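Local coordinates for protein diaminopimelate decarboxylase (Helicobacter pylori, PDB 2QGH) that catalyses the decarboxylation of meso-diaminopimelate to L-lysine with the help of pyridoxal-5'-phosphate, the last step of bacterial lysine biosynthesis, at residues E394-D399 with R403-R408; I125-V130 with P199-F204; N159-T164 with T170-N175; I152-N157 with E186-A191; L296-K299 with K304-V307. All blocks are in the same frame, centred on the assembly; numbering follows the deposited sequence.

Contact 1: E394-D399 with R403-R408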
# COMPACT_ATOMS: atom_id res chain seq x y z
N GLU A 394 -12.22 3.83 12.52
CA GLU A 394 -13.23 4.16 11.53
C GLU A 394 -14.55 4.40 12.23
O GLU A 394 -15.03 3.54 12.96
CB GLU A 394 -13.34 3.04 10.49
CG GLU A 394 -12.22 3.05 9.46
CD GLU A 394 -12.44 2.07 8.31
OE1 GLU A 394 -12.38 0.84 8.55
OE2 GLU A 394 -12.68 2.52 7.18
N LEU A 395 -15.13 5.58 11.99
CA LEU A 395 -16.39 5.97 12.61
C LEU A 395 -17.50 6.14 11.58
O LEU A 395 -17.25 6.52 10.44
CB LEU A 395 -16.22 7.29 13.36
CG LEU A 395 -15.27 7.26 14.56
CD1 LEU A 395 -14.95 8.68 15.02
CD2 LEU A 395 -15.91 6.45 15.67
N ALA A 396 -18.74 5.88 12.00
CA ALA A 396 -19.88 6.03 11.11
C ALA A 396 -20.92 6.96 11.71
O ALA A 396 -21.06 7.05 12.93
CB ALA A 396 -20.50 4.67 10.81
N LEU A 397 -21.65 7.65 10.84
CA LEU A 397 -22.70 8.56 11.27
C LEU A 397 -24.01 7.98 10.74
O LEU A 397 -24.13 7.72 9.54
CB LEU A 397 -22.47 9.94 10.67
CG LEU A 397 -23.12 11.19 11.29
CD1 LEU A 397 -22.85 12.37 10.37
CD2 LEU A 397 -24.61 11.00 11.46
N GLU A 398 -24.98 7.75 11.63
CA GLU A 398 -26.27 7.20 11.23
C GLU A 398 -27.45 8.06 11.69
O GLU A 398 -28.61 7.63 11.66
CB GLU A 398 -26.44 5.78 11.76
CG GLU A 398 -25.25 4.88 11.49
CD GLU A 398 -25.67 3.45 11.20
OE1 GLU A 398 -24.82 2.54 11.34
OE2 GLU A 398 -26.84 3.24 10.81
N ASP A 399 -27.15 9.29 12.12
CA ASP A 399 -28.17 10.22 12.59
C ASP A 399 -29.13 9.55 13.56
O ASP A 399 -29.74 10.22 14.39
CB ASP A 399 -28.95 10.79 11.38
CG ASP A 399 -30.13 11.68 11.79
OD1 ASP A 399 -31.12 11.15 12.33
OD2 ASP A 399 -30.06 12.91 11.58
N ARG A 403 -20.92 6.28 15.89
CA ARG A 403 -20.46 5.03 16.48
C ARG A 403 -19.23 4.49 15.74
O ARG A 403 -19.03 4.76 14.56
CB ARG A 403 -21.58 3.99 16.45
CG ARG A 403 -21.90 3.46 15.08
CD ARG A 403 -23.30 2.91 15.02
NE ARG A 403 -23.57 2.24 13.75
CZ ARG A 403 -23.11 1.03 13.44
NH1 ARG A 403 -23.40 0.49 12.27
NH2 ARG A 403 -22.36 0.36 14.32
N VAL A 404 -18.40 3.75 16.47
CA VAL A 404 -17.18 3.16 15.91
C VAL A 404 -17.50 1.92 15.09
O VAL A 404 -18.21 1.03 15.57
CB VAL A 404 -16.17 2.79 17.05
CG1 VAL A 404 -16.93 2.32 18.28
CG2 VAL A 404 -15.21 1.70 16.60
N ILE A 405 -17.00 1.87 13.86
CA ILE A 405 -17.23 0.71 13.00
C ILE A 405 -15.94 -0.08 12.79
O ILE A 405 -15.94 -1.14 12.17
CB ILE A 405 -17.89 1.10 11.65
CG1 ILE A 405 -17.08 2.16 10.91
CG2 ILE A 405 -19.31 1.60 11.91
CD1 ILE A 405 -17.64 2.46 9.53
N ARG A 406 -14.83 0.44 13.32
CA ARG A 406 -13.54 -0.26 13.30
C ARG A 406 -12.66 0.37 14.37
O ARG A 406 -12.25 1.53 14.27
CB ARG A 406 -12.81 -0.18 11.96
CG ARG A 406 -11.55 -1.05 11.98
CD ARG A 406 -10.76 -1.04 10.68
NE ARG A 406 -10.02 0.22 10.49
CZ ARG A 406 -9.19 0.45 9.48
NH1 ARG A 406 -8.99 -0.48 8.55
NH2 ARG A 406 -8.56 1.62 9.39
N LYS A 407 -12.35 -0.40 15.40
CA LYS A 407 -11.52 0.13 16.47
C LYS A 407 -10.12 0.39 15.94
O LYS A 407 -9.65 -0.31 15.04
CB LYS A 407 -11.48 -0.85 17.63
CG LYS A 407 -10.71 -0.34 18.85
CD LYS A 407 -11.42 0.84 19.51
CE LYS A 407 -11.28 2.18 18.75
NZ LYS A 407 -9.93 2.81 18.82
N ARG A 408 -9.45 1.40 16.48
CA ARG A 408 -8.09 1.69 16.04
C ARG A 408 -7.17 0.57 16.51
O ARG A 408 -7.40 -0.05 17.55
CB ARG A 408 -7.60 3.01 16.61
CG ARG A 408 -6.30 3.47 15.97
CD ARG A 408 -5.67 4.62 16.74
NE ARG A 408 -6.63 5.69 16.96
CZ ARG A 408 -7.10 6.51 16.01
NH1 ARG A 408 -6.72 6.39 14.74
NH2 ARG A 408 -7.98 7.44 16.35

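Contact 2: I125-V130 with P199-F204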
# COMPACT_ATOMS: atom_id res chain seq x y z
N ILE A 125 -22.93 -19.44 -3.98
CA ILE A 125 -23.02 -18.06 -4.43
C ILE A 125 -23.67 -18.02 -5.82
O ILE A 125 -23.95 -19.07 -6.40
CB ILE A 125 -21.64 -17.39 -4.46
CG1 ILE A 125 -20.69 -18.15 -5.39
CG2 ILE A 125 -21.08 -17.35 -3.06
CD1 ILE A 125 -19.41 -17.37 -5.68
N LEU A 126 -23.93 -16.83 -6.36
CA LEU A 126 -24.60 -16.75 -7.67
C LEU A 126 -23.80 -17.42 -8.78
O LEU A 126 -24.29 -18.30 -9.49
CB LEU A 126 -24.89 -15.30 -8.06
CG LEU A 126 -26.30 -15.03 -8.60
CD1 LEU A 126 -26.32 -13.67 -9.28
CD2 LEU A 126 -26.71 -16.10 -9.59
N PHE A 127 -22.56 -17.00 -8.96
CA PHE A 127 -21.74 -17.63 -9.98
C PHE A 127 -20.30 -17.23 -9.85
O PHE A 127 -19.98 -16.26 -9.16
CB PHE A 127 -22.27 -17.31 -11.40
CG PHE A 127 -22.30 -15.83 -11.75
CD1 PHE A 127 -21.14 -15.06 -11.73
CD2 PHE A 127 -23.48 -15.24 -12.19
CE1 PHE A 127 -21.16 -13.72 -12.15
CE2 PHE A 127 -23.51 -13.90 -12.61
CZ PHE A 127 -22.35 -13.15 -12.58
N LEU A 128 -19.43 -18.02 -10.49
CA LEU A 128 -18.00 -17.74 -10.51
C LEU A 128 -17.74 -17.13 -11.88
O LEU A 128 -18.12 -17.69 -12.90
CB LEU A 128 -17.19 -19.03 -10.34
CG LEU A 128 -16.78 -19.45 -8.93
CD1 LEU A 128 -17.99 -19.91 -8.15
CD2 LEU A 128 -15.76 -20.56 -9.00
N ASN A 129 -17.11 -15.96 -11.89
CA ASN A 129 -16.81 -15.27 -13.13
C ASN A 129 -15.39 -15.63 -13.49
O ASN A 129 -14.44 -15.11 -12.90
CB ASN A 129 -16.98 -13.76 -12.93
CG ASN A 129 -17.01 -13.00 -14.23
OD1 ASN A 129 -17.66 -13.42 -15.19
ND2 ASN A 129 -16.32 -11.87 -14.27
N VAL A 130 -15.24 -16.54 -14.45
CA VAL A 130 -13.91 -17.01 -14.83
C VAL A 130 -13.19 -16.12 -15.83
O VAL A 130 -13.80 -15.55 -16.74
CB VAL A 130 -13.97 -18.46 -15.35
CG1 VAL A 130 -15.08 -19.21 -14.64
CG2 VAL A 130 -14.18 -18.48 -16.83
N PRO A 199 -23.00 -22.43 -17.75
CA PRO A 199 -22.80 -21.03 -18.13
C PRO A 199 -24.13 -20.29 -18.07
O PRO A 199 -25.06 -20.63 -18.80
CB PRO A 199 -22.24 -21.14 -19.55
CG PRO A 199 -22.93 -22.35 -20.08
CD PRO A 199 -22.85 -23.32 -18.91
N VAL A 200 -24.22 -19.29 -17.21
CA VAL A 200 -25.46 -18.54 -17.07
C VAL A 200 -25.30 -17.04 -17.23
O VAL A 200 -26.27 -16.29 -17.18
CB VAL A 200 -26.12 -18.83 -15.70
CG1 VAL A 200 -26.35 -20.32 -15.54
CG2 VAL A 200 -25.23 -18.33 -14.56
N SER A 201 -24.08 -16.58 -17.46
CA SER A 201 -23.88 -15.16 -17.56
C SER A 201 -22.70 -14.72 -18.40
O SER A 201 -21.74 -15.48 -18.57
CB SER A 201 -23.73 -14.61 -16.14
OG SER A 201 -23.21 -13.29 -16.14
N VAL A 202 -22.78 -13.51 -18.95
CA VAL A 202 -21.68 -12.94 -19.72
C VAL A 202 -21.30 -11.76 -18.86
O VAL A 202 -22.16 -11.16 -18.21
CB VAL A 202 -22.08 -12.35 -21.09
CG1 VAL A 202 -21.12 -12.84 -22.14
CG2 VAL A 202 -23.51 -12.68 -21.43
N HIS A 203 -20.02 -11.40 -18.85
CA HIS A 203 -19.59 -10.28 -18.03
C HIS A 203 -18.46 -9.47 -18.65
O HIS A 203 -17.71 -9.97 -19.49
CB HIS A 203 -19.19 -10.83 -16.64
CG HIS A 203 -18.42 -9.86 -15.80
ND1 HIS A 203 -17.10 -9.54 -16.05
CD2 HIS A 203 -18.77 -9.17 -14.69
CE1 HIS A 203 -16.68 -8.69 -15.14
NE2 HIS A 203 -17.67 -8.44 -14.30
N PHE A 204 -18.37 -8.20 -18.26
CA PHE A 204 -17.29 -7.35 -18.73
C PHE A 204 -17.08 -6.18 -17.78
O PHE A 204 -18.03 -5.70 -17.14
CB PHE A 204 -17.54 -6.83 -20.15
CG PHE A 204 -18.60 -5.75 -20.24
CD1 PHE A 204 -19.89 -6.05 -20.66
CD2 PHE A 204 -18.29 -4.42 -19.93
CE1 PHE A 204 -20.85 -5.05 -20.78
CE2 PHE A 204 -19.25 -3.42 -20.05
CZ PHE A 204 -20.53 -3.74 -20.47

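Contact 3: N159-T164 with T170-N175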
# COMPACT_ATOMS: atom_id res chain seq x y z
N ASN A 159 -11.69 -5.62 -25.73
CA ASN A 159 -10.57 -4.84 -26.26
C ASN A 159 -10.95 -3.39 -26.52
O ASN A 159 -10.83 -2.90 -27.65
CB ASN A 159 -10.03 -5.48 -27.54
CG ASN A 159 -8.73 -4.84 -28.00
OD1 ASN A 159 -7.92 -4.37 -27.19
ND2 ASN A 159 -8.50 -4.84 -29.32
N ILE A 160 -11.43 -2.71 -25.48
CA ILE A 160 -11.82 -1.31 -25.60
C ILE A 160 -11.15 -0.47 -24.51
O ILE A 160 -11.13 -0.84 -23.33
CB ILE A 160 -13.36 -1.15 -25.49
CG1 ILE A 160 -14.05 -1.94 -26.60
CG2 ILE A 160 -13.73 0.33 -25.60
CD1 ILE A 160 -15.56 -1.94 -26.50
N ASP A 161 -10.60 0.67 -24.92
CA ASP A 161 -9.91 1.59 -24.01
C ASP A 161 -10.95 2.36 -23.19
O ASP A 161 -11.75 3.12 -23.73
CB ASP A 161 -9.06 2.56 -24.84
CG ASP A 161 -8.25 3.51 -23.99
OD1 ASP A 161 -7.01 3.36 -23.94
OD2 ASP A 161 -8.85 4.42 -23.37
N ALA A 162 -10.94 2.17 -21.87
CA ALA A 162 -11.90 2.84 -20.99
C ALA A 162 -11.60 4.33 -20.79
O ALA A 162 -12.43 5.07 -20.23
CB ALA A 162 -11.94 2.13 -19.65
N LYS A 163 -10.43 4.77 -21.25
CA LYS A 163 -10.03 6.17 -21.12
C LYS A 163 -9.93 6.62 -19.67
O LYS A 163 -10.61 7.56 -19.25
CB LYS A 163 -11.01 7.08 -21.88
CG LYS A 163 -10.97 6.93 -23.41
CD LYS A 163 -11.80 8.00 -24.10
CE LYS A 163 -11.29 9.40 -23.73
NZ LYS A 163 -12.02 10.49 -24.43
N THR A 164 -9.08 5.94 -18.91
CA THR A 164 -8.87 6.26 -17.50
C THR A 164 -7.39 6.12 -17.17
O THR A 164 -6.54 6.18 -18.06
CB THR A 164 -9.72 5.32 -16.61
OG1 THR A 164 -9.57 5.69 -15.23
CG2 THR A 164 -9.27 3.87 -16.80
N THR A 170 -8.90 -1.62 -17.39
CA THR A 170 -8.81 -3.07 -17.56
C THR A 170 -9.48 -3.67 -18.79
O THR A 170 -9.50 -4.89 -18.95
CB THR A 170 -9.38 -3.77 -16.29
OG1 THR A 170 -10.76 -3.42 -16.13
CG2 THR A 170 -8.63 -3.32 -15.05
N GLY A 171 -10.01 -2.82 -19.67
CA GLY A 171 -10.70 -3.32 -20.86
C GLY A 171 -9.93 -3.48 -22.15
O GLY A 171 -10.50 -3.84 -23.18
N LEU A 172 -8.63 -3.23 -22.12
CA LEU A 172 -7.81 -3.36 -23.31
C LEU A 172 -7.27 -4.78 -23.39
O LEU A 172 -7.17 -5.46 -22.37
CB LEU A 172 -6.67 -2.33 -23.25
CG LEU A 172 -6.44 -1.49 -24.51
CD1 LEU A 172 -7.75 -0.91 -25.00
CD2 LEU A 172 -5.44 -0.39 -24.19
N LYS A 173 -6.92 -5.23 -24.59
CA LYS A 173 -6.40 -6.58 -24.77
C LYS A 173 -5.06 -6.72 -24.04
O LYS A 173 -4.62 -7.82 -23.72
CB LYS A 173 -6.21 -6.88 -26.26
CG LYS A 173 -4.95 -6.27 -26.89
CD LYS A 173 -4.91 -4.75 -26.77
CE LYS A 173 -3.59 -4.18 -27.29
NZ LYS A 173 -2.42 -4.62 -26.48
N GLU A 174 -4.43 -5.58 -23.80
CA GLU A 174 -3.14 -5.50 -23.12
C GLU A 174 -3.23 -6.03 -21.68
O GLU A 174 -2.26 -6.58 -21.15
CB GLU A 174 -2.71 -4.03 -23.11
CG GLU A 174 -1.27 -3.75 -22.73
CD GLU A 174 -1.04 -2.27 -22.50
OE1 GLU A 174 -1.72 -1.45 -23.16
OE2 GLU A 174 -0.17 -1.92 -21.66
N ASN A 175 -4.40 -5.87 -21.07
CA ASN A 175 -4.64 -6.29 -19.69
C ASN A 175 -4.85 -7.80 -19.48
O ASN A 175 -5.14 -8.54 -20.42
CB ASN A 175 -5.85 -5.52 -19.15
CG ASN A 175 -5.70 -4.03 -19.34
OD1 ASN A 175 -6.57 -3.37 -19.92
ND2 ASN A 175 -4.59 -3.48 -18.86
O HOH W 1 -9.70 -0.35 -21.07

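Contact 4: I152-N157 with E186-A191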
# COMPACT_ATOMS: atom_id res chain seq x y z
N ILE A 152 -21.45 -20.62 -13.77
CA ILE A 152 -20.34 -19.74 -14.08
C ILE A 152 -20.72 -18.65 -15.06
O ILE A 152 -21.72 -18.76 -15.78
CB ILE A 152 -19.11 -20.52 -14.65
CG1 ILE A 152 -19.48 -21.18 -15.98
CG2 ILE A 152 -18.63 -21.57 -13.66
CD1 ILE A 152 -18.97 -20.43 -17.17
N SER A 153 -19.93 -17.59 -15.07
CA SER A 153 -20.11 -16.47 -15.98
C SER A 153 -18.74 -16.35 -16.62
O SER A 153 -17.76 -16.80 -16.05
CB SER A 153 -20.45 -15.20 -15.20
OG SER A 153 -20.45 -14.06 -16.05
N ILE A 154 -18.66 -15.78 -17.81
CA ILE A 154 -17.36 -15.64 -18.43
C ILE A 154 -17.11 -14.19 -18.75
O ILE A 154 -17.93 -13.53 -19.38
CB ILE A 154 -17.23 -16.52 -19.70
CG1 ILE A 154 -17.27 -17.99 -19.30
CG2 ILE A 154 -15.91 -16.23 -20.41
CD1 ILE A 154 -17.02 -18.97 -20.44
N ARG A 155 -15.97 -13.69 -18.29
CA ARG A 155 -15.59 -12.30 -18.52
C ARG A 155 -14.88 -12.15 -19.85
O ARG A 155 -13.87 -12.81 -20.10
CB ARG A 155 -14.67 -11.82 -17.39
CG ARG A 155 -14.23 -10.37 -17.54
CD ARG A 155 -13.42 -9.90 -16.34
NE ARG A 155 -13.07 -8.49 -16.46
CZ ARG A 155 -12.40 -7.79 -15.54
NH1 ARG A 155 -12.00 -8.36 -14.41
NH2 ARG A 155 -12.13 -6.51 -15.76
N ILE A 156 -15.40 -11.30 -20.73
CA ILE A 156 -14.74 -11.12 -22.01
C ILE A 156 -14.05 -9.77 -22.06
O ILE A 156 -14.52 -8.78 -21.48
CB ILE A 156 -15.72 -11.23 -23.22
CG1 ILE A 156 -16.49 -9.93 -23.42
CG2 ILE A 156 -16.69 -12.40 -23.01
CD1 ILE A 156 -17.42 -9.58 -22.29
N ASN A 157 -12.92 -9.74 -22.75
CA ASN A 157 -12.16 -8.52 -22.92
C ASN A 157 -12.59 -7.99 -24.29
O ASN A 157 -12.14 -8.48 -25.32
CB ASN A 157 -10.66 -8.86 -22.89
CG ASN A 157 -9.79 -7.62 -22.87
OD1 ASN A 157 -8.70 -7.64 -22.30
ND2 ASN A 157 -10.25 -6.55 -23.51
N GLU A 186 -15.33 -20.45 -27.41
CA GLU A 186 -14.88 -21.81 -27.19
C GLU A 186 -15.10 -22.24 -25.74
O GLU A 186 -15.60 -23.33 -25.48
CB GLU A 186 -13.40 -21.92 -27.57
CG GLU A 186 -12.87 -23.35 -27.53
CD GLU A 186 -11.40 -23.44 -27.91
OE1 GLU A 186 -10.84 -24.56 -27.81
OE2 GLU A 186 -10.81 -22.41 -28.31
N MET A 187 -14.74 -21.37 -24.80
CA MET A 187 -14.90 -21.66 -23.38
C MET A 187 -16.37 -21.93 -23.05
O MET A 187 -16.69 -22.86 -22.30
CB MET A 187 -14.37 -20.49 -22.54
CG MET A 187 -12.85 -20.44 -22.44
SD MET A 187 -12.19 -18.92 -21.71
CE MET A 187 -12.63 -19.18 -19.95
N PHE A 188 -17.26 -21.11 -23.60
CA PHE A 188 -18.68 -21.28 -23.36
C PHE A 188 -19.18 -22.64 -23.84
O PHE A 188 -19.87 -23.36 -23.11
CB PHE A 188 -19.47 -20.18 -24.08
CG PHE A 188 -19.86 -19.04 -23.18
CD1 PHE A 188 -19.28 -17.78 -23.34
CD2 PHE A 188 -20.83 -19.21 -22.20
CE1 PHE A 188 -19.66 -16.71 -22.53
CE2 PHE A 188 -21.22 -18.15 -21.38
CZ PHE A 188 -20.64 -16.90 -21.55
N LEU A 189 -18.85 -22.99 -25.08
CA LEU A 189 -19.27 -24.27 -25.63
C LEU A 189 -18.78 -25.38 -24.70
O LEU A 189 -19.48 -26.35 -24.45
CB LEU A 189 -18.69 -24.46 -27.04
CG LEU A 189 -19.18 -23.43 -28.06
CD1 LEU A 189 -18.45 -23.61 -29.39
CD2 LEU A 189 -20.68 -23.60 -28.25
N TRP A 190 -17.57 -25.19 -24.18
CA TRP A 190 -16.95 -26.15 -23.29
C TRP A 190 -17.72 -26.32 -21.98
O TRP A 190 -17.86 -27.44 -21.48
CB TRP A 190 -15.53 -25.70 -22.97
CG TRP A 190 -14.61 -26.82 -22.74
CD1 TRP A 190 -13.92 -27.52 -23.70
CD2 TRP A 190 -14.24 -27.39 -21.49
NE1 TRP A 190 -13.14 -28.48 -23.11
CE2 TRP A 190 -13.32 -28.43 -21.75
CE3 TRP A 190 -14.60 -27.12 -20.16
CZ2 TRP A 190 -12.75 -29.20 -20.74
CZ3 TRP A 190 -14.04 -27.88 -19.16
CH2 TRP A 190 -13.12 -28.91 -19.45
N ALA A 191 -18.21 -25.21 -21.43
CA ALA A 191 -18.97 -25.26 -20.19
C ALA A 191 -20.35 -25.86 -20.43
O ALA A 191 -20.96 -26.42 -19.53
CB ALA A 191 -19.10 -23.85 -19.60

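Contact 5: L296-K299 with K304-V307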
# COMPACT_ATOMS: atom_id res chain seq x y z
N LEU A 296 -0.08 19.04 12.62
CA LEU A 296 0.96 18.93 13.64
C LEU A 296 1.91 20.13 13.60
O LEU A 296 2.16 20.77 14.62
CB LEU A 296 1.76 17.64 13.47
CG LEU A 296 0.92 16.36 13.56
CD1 LEU A 296 1.81 15.15 13.29
CD2 LEU A 296 0.26 16.26 14.95
N TYR A 297 2.42 20.43 12.41
CA TYR A 297 3.34 21.56 12.22
C TYR A 297 3.11 22.25 10.87
O TYR A 297 2.47 21.70 9.98
CB TYR A 297 4.80 21.09 12.25
CG TYR A 297 5.16 20.15 13.38
CD1 TYR A 297 5.36 18.79 13.15
CD2 TYR A 297 5.26 20.62 14.69
CE1 TYR A 297 5.65 17.92 14.20
CE2 TYR A 297 5.55 19.77 15.74
CZ TYR A 297 5.74 18.42 15.49
OH TYR A 297 6.01 17.59 16.55
N GLU A 298 3.66 23.46 10.75
CA GLU A 298 3.63 24.26 9.53
C GLU A 298 5.12 24.51 9.28
O GLU A 298 5.85 24.85 10.20
CB GLU A 298 2.92 25.60 9.75
CG GLU A 298 1.42 25.58 9.52
CD GLU A 298 1.00 26.36 8.27
OE1 GLU A 298 -0.21 26.40 7.97
OE2 GLU A 298 1.88 26.94 7.61
N LYS A 299 5.57 24.35 8.04
CA LYS A 299 6.98 24.53 7.75
C LYS A 299 7.28 25.36 6.50
O LYS A 299 6.64 25.19 5.46
CB LYS A 299 7.63 23.16 7.64
CG LYS A 299 9.05 23.14 7.13
CD LYS A 299 9.54 21.69 7.03
CE LYS A 299 10.97 21.61 6.53
NZ LYS A 299 11.46 20.21 6.53
N LYS A 304 8.85 27.46 -0.10
CA LYS A 304 7.60 26.70 -0.14
C LYS A 304 7.06 26.45 1.26
O LYS A 304 7.82 26.40 2.23
CB LYS A 304 7.81 25.36 -0.86
CG LYS A 304 8.56 25.47 -2.20
CD LYS A 304 7.90 26.48 -3.17
CE LYS A 304 6.53 25.99 -3.66
NZ LYS A 304 5.87 26.96 -4.59
N ARG A 305 5.74 26.29 1.37
CA ARG A 305 5.12 26.02 2.66
C ARG A 305 4.67 24.58 2.73
O ARG A 305 4.11 24.04 1.77
CB ARG A 305 3.90 26.93 2.92
CG ARG A 305 3.06 26.44 4.11
CD ARG A 305 2.15 27.50 4.72
NE ARG A 305 1.02 27.83 3.88
CZ ARG A 305 -0.25 27.64 4.22
NH1 ARG A 305 -0.56 27.11 5.39
NH2 ARG A 305 -1.22 27.99 3.38
N PHE A 306 4.93 23.95 3.88
CA PHE A 306 4.54 22.57 4.09
C PHE A 306 3.61 22.46 5.28
O PHE A 306 3.93 22.91 6.38
CB PHE A 306 5.77 21.70 4.32
CG PHE A 306 6.69 21.58 3.13
CD1 PHE A 306 7.75 22.46 2.96
CD2 PHE A 306 6.50 20.57 2.19
CE1 PHE A 306 8.62 22.33 1.88
CE2 PHE A 306 7.36 20.44 1.10
CZ PHE A 306 8.43 21.31 0.95
N VAL A 307 2.44 21.86 5.05
CA VAL A 307 1.47 21.65 6.11
C VAL A 307 1.52 20.17 6.49
O VAL A 307 0.97 19.32 5.80
CB VAL A 307 0.05 22.03 5.65
CG1 VAL A 307 -0.99 21.55 6.67
CG2 VAL A 307 -0.05 23.54 5.45

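Contact 1: E394-D399 with R403-R408
The backbone oxygen of Glu394 is gripped by two successive amides of the partner strand: Ile405 N lies 2.7 Å from Glu394 O, and Arg406 N reaches the same Glu394 O at 3.1 Å with a more bent N-H (135°). Beyond the bulge, Ala396 and Arg403 exchange both backbone bonds. At the turn end, Glu398 OE1 takes NE and NH1 of Arg403, each 2.7 Å away and in the guanidinium plane, so one oxygen receives a side-on grip; Arg403 NH2 goes on to Gly421 O of the second subunit. Glu394 and Arg406 pair differently. Glu394 OE1 sits above the guanidinium face, 3.1 Å from Arg406 NE, a bond of charge alone, while Tyr38 and Ser380 hold Glu394 OE2 and Leu392 O takes Arg406 NH2. Ala396 CB presses on Ile405 CG2 at 3.5 Å. Ile405 and Arg406 facing Glu394 together form a classic beta bulge in the hairpin of strands 393-397 and 402-406.

Contact 2: I125-V130 with P199-F204
Strands 127-130 and 199-203 run in the same general direction, their axes 39° apart and 8.5 Å at closest approach, too distant for backbone pairing, so side chains alone bridge the gap. At one end the amide of Asn129 stands over a face of the His203 imidazole, the two planes 64° apart. Asn129 ND2 comes to 3.0 Å from His203 ND1, above the ring and displaced toward its rim, whereas Asn129 OD1 rests against His203 CB at 3.3 Å. The amide has firm partners of its own: Ser108 OG for ND2 and Ser153 OG for OD1. His203 NE2 is hydrogen-bonded to Glu279, a residue of the cofactor pocket, and the imidazole comes within about 4 Å of the pyridoxal-5'-phosphate. Asn129, lying over the imidazole, probably helps to limit how the ring can tilt. At the other end the Phe127 ring, with CG set between the backbone N and the carbonyl carbon (chi1 60°), reaches across so that its CE2 meets Ser201 OG at 3.6 Å, and its CD2 touches Val200 CG2 at 4.3 Å. Ser201 OG is hydrogen-bonded to Ser153 OG. These side chains point into the closed eight-stranded parallel barrel, where strand 150-155 lies between the two strands and Asp241 of strand 239-241 touches both Phe127 and His203, while helix 133-146 packs outside on Leu128 and Val130.

Contact 3: N159-T164 with T170-N175
Asn159 leans along Lys173, the two side chains side by side and pointing the same way. Its CB leads to a CG anti to the backbone N (chi1 -171°), which puts CG 3.7 Å from Lys173 CB; at the tip, Asn159 OD1 accepts the backbone N-H of Lys173 at 2.9 Å, the donor tilted 28° from the amide plane. The same oxygen lies 3.1 Å from Lys173 CD, because the lysine chain folds back beside it before its end leads away. One residue on, Ile160 N donates to Gly171 O over 2.7 Å, from above the carbonyl plane rather than on a lone pair. The Leu172 CD1 methyl packs against the Asp161 backbone, with Asp161 N at 3.3 Å, and against Asp161 CB. A water completes the join, giving a proton to Ile160 O at 2.7 Å, accepting Ala162 N, and accepting Gly171 N more weakly. The type I turn from Leu172 to Asn175 is braced by Asn175 OD1, which takes Leu172 N at 3.0 Å. Both segments belong to the long loop between strand 150-155 and helix 181-193; Ile160 packs on helix 213-232, and Thr170 and Asn175 pack on Ser351 of the second subunit. With backbone amides and carbonyls, one side-chain amide and a water doing most of the binding, the loop is held between these two segments chiefly by polar bonds.

Contact 4: I152-N157 with E186-A191
A beta-alpha step of the TIM-type barrel brings strand 150-155 against helix 181-193, the element that follows it in the chain and lies on the outside of the barrel. The short strand and helix axes run almost antiparallel, 171° apart and 9.8 Å at closest approach, and the join between them is wholly apolar. Ile154 carries most of it. With CG1 anti to the carbonyl carbon (chi1 -66°) and the chain extended, its CD1 methyl is placed over the centre of the Phe188 ring, 3.9 Å from the centroid and only 12° off the normal, a CH-pi contact. The same Ile154 CD1 touches Met187 CB at 3.7 Å, so the methyl is held between two successive helix residues. Further back along the side chain, Ile154 CB meets Phe188 CE1, also at 3.7 Å, as isoleucine and ring slide past each other in opposite directions. Ile152 repeats the pattern more lightly, its CD1 coming to 4.2 Å from Ala191 CB, one helical turn on from Met187. Ser153 and Arg155 point to the other side of the strand, where Arg155 forms a salt bridge with Glu131 and touches the cofactor. Around the layer, Phe188 and Ala191 also lean on Pro199 of strand 197-203, Met187 and Ile154 share Val130 of strand 127-130, and helix 133-146 adds Leu136 against Ile152 and Phe133 against Met187.

Contact 5: L296-K299 with K304-V307
Lys299 and Phe306 form the tight part of this contact, exchanging two short backbone bonds: Lys299 N to Phe306 O is 2.7 Å, and Phe306 N to Lys299 O is 2.6 Å. Their side chains share one face, where Lys299 CB meets Phe306 CB at 4.1 Å and the fully extended lysine then leads away, giving NZ to Gly178 O, Lys176 O and Glu131 O of the second subunit. The pairing belongs to the antiparallel hairpin of strands 289-299 and 306-309, in which Leu296 and Tyr297 both face Ile308 in a classic beta bulge. On the other face Glu298 and Val307 lie side by side. The carboxylate is nearly coplanar with the Arg305 guanidinium (11°); Arg305 NH1 meets Glu298 OE1 at 2.7 Å by a bent, weak bond and Glu298 OE2 at 3.3 Å by a straighter weak one, so one nitrogen spans both oxygens. Leu364 N also binds Glu298 OE1, and Leu361 O takes Arg305 NH2. The solvent side is Lys304, exposed near the hairpin's turn, whose amine makes a long, weak ion pair with Asp358.

Contacts 2, 3 and 4 belong to the cofactor-binding barrel, whereas contacts 5 and 1 follow later in the chain and share the mixed nine-stranded sheet. Contacts 2 and 4 adjoin, with centres about 9 Å apart, because strand 150-155 separates strands 127-130 and 197-203: one contact lies inside the barrel, the other in the layer between strand and outer helix. Contact 3 lies within the chain excursion spanned by contact 4, about 19 Å from it between centres. Contacts 1 and 5 are about 30 Å apart, centre to centre, and contact 5 is about 55 Å from contact 4. Contacts 1, 3 and 5 all touch the second subunit, so both the barrel and the mixed sheet take part in the dimer.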